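Local atomic coordinates of transcriptional regulator (Saccharomonospora viridis, PDB entry 4KWA), a protein that probably binds DNA as a TetR-family transcriptional regulator, with a helix-turn-helix domain joined to a BetI-like C-terminal domain that holds a choline ion in this crystal. Residues A[28-31]-A[32-36]; A[184-188]-A[189-193]; A[99-102]-A[103-107]. All blocks are in the same frame, centred on the assembly; numbering follows the deposited sequence.

Contact 1. Residues A[28-31]-A[32-36]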
loop_
_atom_site.group_PDB
_atom_site.type_symbol
_atom_site.label_atom_id
_atom_site.label_comp_id
_atom_site.label_asym_id
_atom_site.label_seq_id
_atom_site.Cartn_x
_atom_site.Cartn_y
_atom_site.Cartn_z
ATOM N N HIS A 28 -3.350 25.529 -12.125
ATOM C CA HIS A 28 -4.462 26.150 -12.857
ATOM C C HIS A 28 -5.703 25.243 -12.820
ATOM O O HIS A 28 -6.771 25.704 -13.048
ATOM C CB HIS A 28 -4.110 26.494 -14.292
ATOM C CG HIS A 28 -4.295 25.366 -15.255
ATOM N ND1 HIS A 28 -3.301 24.446 -15.536
ATOM C CD2 HIS A 28 -5.365 24.998 -16.005
ATOM C CE1 HIS A 28 -3.747 23.559 -16.411
ATOM N NE2 HIS A 28 -5.002 23.865 -16.703
ATOM N N ASP A 29 -5.530 23.942 -12.582
ATOM C CA ASP A 29 -6.704 23.013 -12.472
ATOM C C ASP A 29 -7.466 23.424 -11.217
ATOM O O ASP A 29 -8.718 23.426 -11.181
ATOM C CB ASP A 29 -6.248 21.578 -12.330
ATOM C CG ASP A 29 -5.575 21.062 -13.547
ATOM O OD1 ASP A 29 -6.105 21.355 -14.626
ATOM O OD2 ASP A 29 -4.586 20.268 -13.434
ATOM N N ILE A 30 -6.723 23.693 -10.156
ATOM C CA ILE A 30 -7.358 24.160 -8.923
ATOM C C ILE A 30 -8.002 25.526 -9.091
ATOM O O ILE A 30 -9.192 25.734 -8.759
ATOM C CB ILE A 30 -6.365 24.182 -7.767
ATOM C CG1 ILE A 30 -5.799 22.826 -7.587
ATOM C CG2 ILE A 30 -7.020 24.529 -6.446
ATOM C CD1 ILE A 30 -4.489 22.741 -6.804
ATOM N N ALA A 31 -7.281 26.448 -9.721
ATOM C CA ALA A 31 -7.753 27.826 -9.905
ATOM C C ALA A 31 -8.992 27.856 -10.798
ATOM O O ALA A 31 -9.929 28.605 -10.494
ATOM C CB ALA A 31 -6.659 28.671 -10.463
ATOM N N SER A 32 -9.033 27.005 -11.837
ATOM C CA SER A 32 -10.201 26.927 -12.747
ATOM C C SER A 32 -11.449 26.419 -12.052
ATOM O O SER A 32 -12.595 26.850 -12.304
ATOM C CB SER A 32 -9.928 25.934 -13.890
ATOM O OG SER A 32 -9.093 26.568 -14.820
ATOM N N GLU A 33 -11.260 25.430 -11.248
ATOM C CA GLU A 33 -12.362 24.819 -10.549
ATOM C C GLU A 33 -13.013 25.771 -9.595
ATOM O O GLU A 33 -14.237 25.722 -9.361
ATOM C CB GLU A 33 -11.799 23.656 -9.786
ATOM C CG GLU A 33 -12.759 22.934 -8.881
ATOM C CD GLU A 33 -13.056 21.554 -9.285
ATOM O OE1 GLU A 33 -13.638 20.915 -8.384
ATOM O OE2 GLU A 33 -12.719 21.137 -10.429
ATOM N N LEU A 34 -12.213 26.580 -8.943
ATOM C CA LEU A 34 -12.708 27.608 -7.968
ATOM C C LEU A 34 -12.893 29.043 -8.429
ATOM O O LEU A 34 -13.495 29.833 -7.716
ATOM C CB LEU A 34 -11.736 27.677 -6.794
ATOM C CG LEU A 34 -11.604 26.474 -5.917
ATOM C CD1 LEU A 34 -10.338 26.644 -5.137
ATOM C CD2 LEU A 34 -12.798 26.341 -5.005
ATOM N N GLY A 35 -12.364 29.430 -9.585
ATOM C CA GLY A 35 -12.516 30.813 -10.108
ATOM C C GLY A 35 -11.525 31.746 -9.450
ATOM O O GLY A 35 -11.791 32.896 -9.174
ATOM N N THR A 36 -10.347 31.257 -9.156
ATOM C CA THR A 36 -9.379 32.151 -8.506
ATOM C C THR A 36 -8.208 32.285 -9.452
ATOM O O THR A 36 -8.295 31.867 -10.618
ATOM C CB THR A 36 -8.983 31.637 -7.119
ATOM O OG1 THR A 36 -10.153 31.195 -6.440
ATOM C CG2 THR A 36 -8.327 32.746 -6.280
#

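Contact 2. Residues A[184-188]-A[189-193]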
loop_
_atom_site.group_PDB
_atom_site.type_symbol
_atom_site.label_atom_id
_atom_site.label_comp_id
_atom_site.label_asym_id
_atom_site.label_seq_id
_atom_site.Cartn_x
_atom_site.Cartn_y
_atom_site.Cartn_z
ATOM N N ASP A 184 -14.459 -11.668 9.431
ATOM C CA ASP A 184 -14.008 -13.049 9.716
ATOM C C ASP A 184 -12.766 -13.063 10.587
ATOM O O ASP A 184 -12.623 -13.865 11.458
ATOM C CB ASP A 184 -13.812 -13.840 8.433
ATOM C CG ASP A 184 -15.159 -14.221 7.767
ATOM O OD1 ASP A 184 -16.204 -14.052 8.448
ATOM O OD2 ASP A 184 -15.179 -14.714 6.591
ATOM N N PHE A 185 -11.833 -12.180 10.312
ATOM C CA PHE A 185 -10.598 -12.117 11.083
ATOM C C PHE A 185 -11.000 -11.722 12.521
ATOM O O PHE A 185 -10.438 -12.240 13.454
ATOM C CB PHE A 185 -9.687 -11.014 10.483
ATOM C CG PHE A 185 -8.364 -10.814 11.239
ATOM C CD1 PHE A 185 -7.330 -11.707 11.119
ATOM C CD2 PHE A 185 -8.204 -9.762 12.069
ATOM C CE1 PHE A 185 -6.169 -11.576 11.859
ATOM C CE2 PHE A 185 -7.021 -9.623 12.842
ATOM C CZ PHE A 185 -6.026 -10.500 12.674
ATOM N N ILE A 186 -11.814 -10.691 12.691
ATOM C CA ILE A 186 -12.203 -10.261 14.049
ATOM C C ILE A 186 -12.887 -11.438 14.768
ATOM O O ILE A 186 -12.523 -11.862 15.851
ATOM C CB ILE A 186 -13.152 -9.054 14.004
ATOM C CG1 ILE A 186 -12.382 -7.816 13.528
ATOM C CG2 ILE A 186 -13.851 -8.826 15.348
ATOM C CD1 ILE A 186 -13.269 -6.646 13.193
ATOM N N GLU A 187 -13.917 -11.975 14.133
ATOM C CA GLU A 187 -14.644 -13.057 14.797
ATOM C C GLU A 187 -13.765 -14.289 15.143
ATOM O O GLU A 187 -14.045 -14.936 16.143
ATOM C CB GLU A 187 -15.932 -13.444 14.012
ATOM C CG GLU A 187 -16.973 -12.326 13.898
ATOM C CD GLU A 187 -17.386 -11.715 15.251
ATOM O OE1 GLU A 187 -17.775 -12.502 16.147
ATOM O OE2 GLU A 187 -17.353 -10.450 15.402
ATOM N N HIS A 188 -12.764 -14.653 14.347
ATOM C CA HIS A 188 -11.970 -15.860 14.630
ATOM C C HIS A 188 -10.579 -15.678 15.228
ATOM O O HIS A 188 -9.980 -16.622 15.718
ATOM C CB HIS A 188 -11.883 -16.696 13.359
ATOM C CG HIS A 188 -13.228 -17.050 12.815
ATOM N ND1 HIS A 188 -13.589 -16.824 11.509
ATOM C CD2 HIS A 188 -14.348 -17.487 13.447
ATOM C CE1 HIS A 188 -14.849 -17.182 11.337
ATOM N NE2 HIS A 188 -15.332 -17.582 12.499
ATOM N N ASN A 189 -10.033 -14.469 15.117
ATOM C CA ASN A 189 -8.697 -14.202 15.665
ATOM C C ASN A 189 -8.669 -13.317 16.839
ATOM O O ASN A 189 -7.657 -13.275 17.541
ATOM C CB ASN A 189 -7.767 -13.602 14.620
ATOM C CG ASN A 189 -7.340 -14.608 13.587
ATOM O OD1 ASN A 189 -8.102 -14.973 12.709
ATOM N ND2 ASN A 189 -6.103 -15.020 13.670
ATOM N N ILE A 190 -9.722 -12.511 16.995
ATOM C CA ILE A 190 -9.809 -11.536 18.083
ATOM C C ILE A 190 -10.824 -11.917 19.146
ATOM O O ILE A 190 -10.520 -11.903 20.326
ATOM C CB ILE A 190 -10.051 -10.120 17.573
ATOM C CG1 ILE A 190 -9.040 -9.757 16.461
ATOM C CG2 ILE A 190 -9.982 -9.090 18.680
ATOM C CD1 ILE A 190 -9.116 -8.365 15.927
ATOM N N VAL A 191 -12.040 -12.254 18.730
ATOM C CA VAL A 191 -13.108 -12.573 19.655
ATOM C C VAL A 191 -12.848 -13.875 20.421
ATOM O O VAL A 191 -12.436 -14.896 19.823
ATOM C CB VAL A 191 -14.475 -12.586 18.933
ATOM C CG1 VAL A 191 -15.630 -13.166 19.816
ATOM C CG2 VAL A 191 -14.810 -11.217 18.433
ATOM N N GLU A 192 -13.131 -13.812 21.728
ATOM C CA GLU A 192 -12.960 -14.889 22.721
ATOM C C GLU A 192 -13.926 -16.066 22.475
ATOM O O GLU A 192 -15.140 -15.887 22.571
ATOM C CB GLU A 192 -13.170 -14.283 24.147
ATOM C CG GLU A 192 -12.974 -15.184 25.371
ATOM C CD GLU A 192 -11.639 -15.901 25.399
ATOM O OE1 GLU A 192 -10.853 -15.646 26.296
ATOM O OE2 GLU A 192 -11.341 -16.657 24.491
ATOM N N ARG A 193 -13.346 -17.242 22.181
ATOM C CA ARG A 193 -14.058 -18.526 21.938
ATOM C C ARG A 193 -14.664 -19.154 23.191
ATOM O O ARG A 193 -15.300 -18.481 24.015
ATOM C CB ARG A 193 -13.060 -19.527 21.355
ATOM C CG ARG A 193 -13.533 -20.966 21.332
ATOM C CD ARG A 193 -12.579 -21.828 20.520
ATOM N NE ARG A 193 -11.248 -21.991 21.106
ATOM C CZ ARG A 193 -10.824 -23.080 21.748
ATOM N NH1 ARG A 193 -11.612 -24.145 21.879
ATOM N NH2 ARG A 193 -9.591 -23.115 22.241
HETATM O O HOH W 1 -10.008 -15.857 18.672
#

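Contact 3. Residues A[99-102]-A[103-107]. With CHT (choline ion), chain E.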
loop_
_atom_site.group_PDB
_atom_site.type_symbol
_atom_site.label_atom_id
_atom_site.label_comp_id
_atom_site.label_asym_id
_atom_site.label_seq_id
_atom_site.Cartn_x
_atom_site.Cartn_y
_atom_site.Cartn_z
ATOM N N TRP A 99 -8.487 6.891 0.433
ATOM C CA TRP A 99 -7.603 5.825 0.092
ATOM C C TRP A 99 -6.706 6.188 -1.053
ATOM O O TRP A 99 -5.523 5.882 -1.018
ATOM C CB TRP A 99 -8.384 4.526 -0.200
ATOM C CG TRP A 99 -8.711 3.710 1.033
ATOM C CD1 TRP A 99 -9.720 3.891 1.884
ATOM C CD2 TRP A 99 -7.894 2.658 1.599
ATOM N NE1 TRP A 99 -9.646 2.992 2.945
ATOM C CE2 TRP A 99 -8.531 2.213 2.784
ATOM C CE3 TRP A 99 -6.699 2.058 1.233
ATOM C CZ2 TRP A 99 -8.023 1.144 3.591
ATOM C CZ3 TRP A 99 -6.195 0.972 2.028
ATOM C CH2 TRP A 99 -6.869 0.526 3.196
ATOM N N SER A 100 -7.291 6.792 -2.083
ATOM C CA SER A 100 -6.537 7.197 -3.271
ATOM C C SER A 100 -5.353 8.073 -2.897
ATOM O O SER A 100 -4.279 7.954 -3.480
ATOM C CB SER A 100 -7.422 7.938 -4.290
ATOM O OG SER A 100 -8.457 7.125 -4.837
ATOM N N VAL A 101 -5.560 8.984 -1.949
ATOM C CA VAL A 101 -4.535 9.867 -1.505
ATOM C C VAL A 101 -3.507 9.139 -0.626
ATOM O O VAL A 101 -2.293 9.393 -0.793
ATOM C CB VAL A 101 -5.124 11.036 -0.749
ATOM C CG1 VAL A 101 -3.995 11.864 -0.128
ATOM C CG2 VAL A 101 -5.976 11.835 -1.728
ATOM N N TRP A 102 -3.977 8.299 0.308
ATOM C CA TRP A 102 -3.035 7.540 1.162
ATOM C C TRP A 102 -2.092 6.669 0.372
ATOM O O TRP A 102 -0.879 6.676 0.705
ATOM C CB TRP A 102 -3.626 6.829 2.390
ATOM C CG TRP A 102 -4.275 7.799 3.355
ATOM C CD1 TRP A 102 -5.601 7.876 3.626
ATOM C CD2 TRP A 102 -3.632 8.851 4.124
ATOM N NE1 TRP A 102 -5.844 8.895 4.536
ATOM C CE2 TRP A 102 -4.658 9.530 4.822
ATOM C CE3 TRP A 102 -2.292 9.338 4.228
ATOM C CZ2 TRP A 102 -4.396 10.587 5.691
ATOM C CZ3 TRP A 102 -2.020 10.386 5.108
ATOM C CH2 TRP A 102 -3.081 11.019 5.816
ATOM N N LEU A 103 -2.577 6.004 -0.664
ATOM C CA LEU A 103 -1.679 5.238 -1.543
ATOM C C LEU A 103 -0.565 6.176 -2.089
ATOM O O LEU A 103 0.619 5.780 -2.243
ATOM C CB LEU A 103 -2.394 4.591 -2.737
ATOM C CG LEU A 103 -2.896 3.147 -2.600
ATOM C CD1 LEU A 103 -3.895 2.973 -1.495
ATOM C CD2 LEU A 103 -3.463 2.561 -3.862
ATOM N N GLN A 104 -0.914 7.401 -2.438
ATOM C CA GLN A 104 0.119 8.327 -2.971
ATOM C C GLN A 104 1.107 8.788 -1.864
ATOM O O GLN A 104 2.290 9.072 -2.094
ATOM C CB GLN A 104 -0.562 9.494 -3.675
ATOM C CG GLN A 104 -1.465 9.094 -4.805
ATOM C CD GLN A 104 -2.179 10.329 -5.353
ATOM O OE1 GLN A 104 -1.543 11.270 -5.857
ATOM N NE2 GLN A 104 -3.441 10.277 -5.320
ATOM N N VAL A 105 0.542 8.907 -0.674
ATOM C CA VAL A 105 1.330 9.310 0.447
ATOM C C VAL A 105 2.345 8.289 0.836
ATOM O O VAL A 105 3.504 8.634 1.189
ATOM C CB VAL A 105 0.431 9.697 1.622
ATOM C CG1 VAL A 105 1.200 9.883 2.952
ATOM C CG2 VAL A 105 -0.159 11.042 1.268
ATOM N N TRP A 106 1.993 7.014 0.665
ATOM C CA TRP A 106 3.004 5.999 0.991
ATOM C C TRP A 106 4.267 6.216 0.165
ATOM O O TRP A 106 5.399 6.117 0.654
ATOM C CB TRP A 106 2.396 4.587 0.796
ATOM C CG TRP A 106 1.300 4.293 1.610
ATOM C CD1 TRP A 106 1.028 4.765 2.875
ATOM C CD2 TRP A 106 0.327 3.304 1.340
ATOM N NE1 TRP A 106 -0.088 4.194 3.342
ATOM C CE2 TRP A 106 -0.508 3.235 2.454
ATOM C CE3 TRP A 106 0.085 2.435 0.234
ATOM C CZ2 TRP A 106 -1.605 2.386 2.510
ATOM C CZ3 TRP A 106 -1.023 1.588 0.285
ATOM C CH2 TRP A 106 -1.852 1.574 1.421
ATOM N N THR A 107 4.110 6.493 -1.149
ATOM C CA THR A 107 5.228 6.805 -1.931
ATOM C C THR A 107 5.878 8.113 -1.614
ATOM O O THR A 107 7.061 8.184 -1.465
ATOM C CB THR A 107 4.888 6.806 -3.437
ATOM O OG1 THR A 107 5.109 5.493 -3.824
ATOM C CG2 THR A 107 5.862 7.679 -4.251
HETATM C C4 CHT E . -4.341 5.133 7.578
HETATM C C5 CHT E . -5.727 5.208 6.935
HETATM C C6 CHT E . -5.054 3.945 4.913
HETATM C C7 CHT E . -7.312 4.638 5.237
HETATM C C8 CHT E . -6.299 2.866 6.635
HETATM O O6 CHT E . -4.064 6.444 8.095
HETATM N N1 CHT E . -6.086 4.157 5.941
#

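Contact 1. Residues A[28-31]-A[32-36]
S32 and H28 meet through one carbonyl gripped twice: H28 O accepts S32 N at 2.9 Å and S32 OG at 3.0 Å, the two donors arriving from opposite faces of the carbonyl plane. This is the helix 27-34 of the predicted helix-turn-helix motif in the TetR-type DNA-binding domain. The hydroxyl reaches back because OG stands anti to the carbonyl carbon of S32 (chi1 -77°), beside its own N-H; it also lies at the edge of the H28 ring. Further along, E33 N bonds to D29 O and L34 N to I30 O. The helix then ends on A31 O, which takes G35 N at 2.7 Å and T36 N at 3.0 Å; G35 has positive phi (81°), so the chain turns out of the helix there toward helix 38-44. D29 points its carboxylate back to the start of the helix, where OD2 accepts R26 N, while OD1 lies over one face of the H28 ring.

On the apolar side I30 and L34 run side by side, I30 facing L16 and L34 facing R8 and T12 of helix 2-20, while the A31 methyl packs on N38. I30 uses the branch that is anti to its backbone N: its CG2 comes to 4.1 Å from L34 CD1.

Contact 2. Residues A[184-188]-A[189-193]
F185 and I190 form the apolar centre at the end of helix 175-190, the last helix of the BetI-like C-terminal domain. F185 CE2 lies 3.9 Å from I190 CD1, and the same methyl is 4.1 Å from I186 CG1, so the tip of I190 is shared by two residues of the preceding turn. The F185 ring extends from the helix with CG anti to the backbone N (chi1 178°), which brings it alongside the next turn. There N189 CB sits over one ring face, 4.0 Å from the F185 ring centroid and displaced toward the rim, a CH-pi contact; the amide plane of N189 is nearly parallel to the ring. Beyond this core, F185 and I190 pack on L151 of helix 148-168, while on helix 77-86 I186 packs on V85 and I190 on L81. N189 meets N189 of the second subunit, and F185 touches R154 of that subunit.

Farther out, I186 CG2 meets V191 CG2 at 4.0 Å. The same V191 methyl lies beside the E187 carboxylate, 4.0 Å from E187 OE1; the E187 chain is bent at chi2 (-54°), and OE2 is held in a salt bridge by R78.

N189 N bonds to F185 O, whereas I186 O accepts both I190 N and V191 N, the latter at 2.9 Å across five residues, a wider pi-type turn. A water donates to V191 O at 2.9 Å and, weakly, to H188 O, and R144 donates to N189 O. The chemistry is thus divided: hydrocarbon joins the last turn to the neighbouring helices, while the doubly used I186 carbonyl, a water and an arginine take up backbone groups where the helix gives way to the C-terminal tail.

Contact 3. Residues A[99-102]-A[103-107]
W99 and L103 make the first of the apolar contacts along helix 94-109: L103 CD1 sits at the edge of the W99 indole, 4.0 Å from W99 CE3. One turn on, V105 lies side by side with W102, its CG1 at the indole edge 3.8 Å from W102 CE3, while V105 CG2 meets V101 CG1. V101 and V105 face L56 of helix 48-71, and V101 also packs on W14 and A18 of helix 2-20.

Among the polar contacts, W102 O accepts W106 N at 2.9 Å; the W106 indole also packs with one face against this oxygen, W106 CG being 3.4 Å from W102 O. Q104 reaches back along the helix with CG anti to the carbonyl carbon (chi1 -58°) and its chain extended beyond; its NE2 donates to S100 O at 3.1 Å, from well above that carbonyl's plane, and to I17 O as well, while OE1 accepts Y22 N. The amide thereby ties this helix to the DNA-binding domain.

Within residues 99-107 the ligand is met by aromatic rings. A choline methyl, C7, lies over one face of W99, 3.7 Å from W99 CE2, and C5 lies over a face of W102. W99 NE1 is bonded to Q88 O, which helps to set the rotation of the indole; Q88 and D160 complete the choline pocket with W99.

The faces of W99 and W102 thus border the choline, with W106 farther off and oblique. Such pi faces would suit a permanent cation that has no N-H to donate, and D160 could add a negative charge nearby.

Along the chain contact 1 comes first, then contact 3, then contact 2, each a turn or two of a separate helix: 27-34, 94-109 and 175-190. Contacts 1 and 2 lie on opposite sides of the chain's centre, their own centres about 49 Å apart. Contact 3 is the central one, its centre about 23 Å from that of contact 1 and about 29 Å from that of contact 2. Contact 1 belongs to the predicted DNA-binding part; contacts 2 and 3 both belong to the BetI-like C-terminal domain and touch the second subunit. The choline site therefore lies between the DNA-binding end and the chain's C-terminus, an arrangement consistent with ligand-responsive TetR regulators.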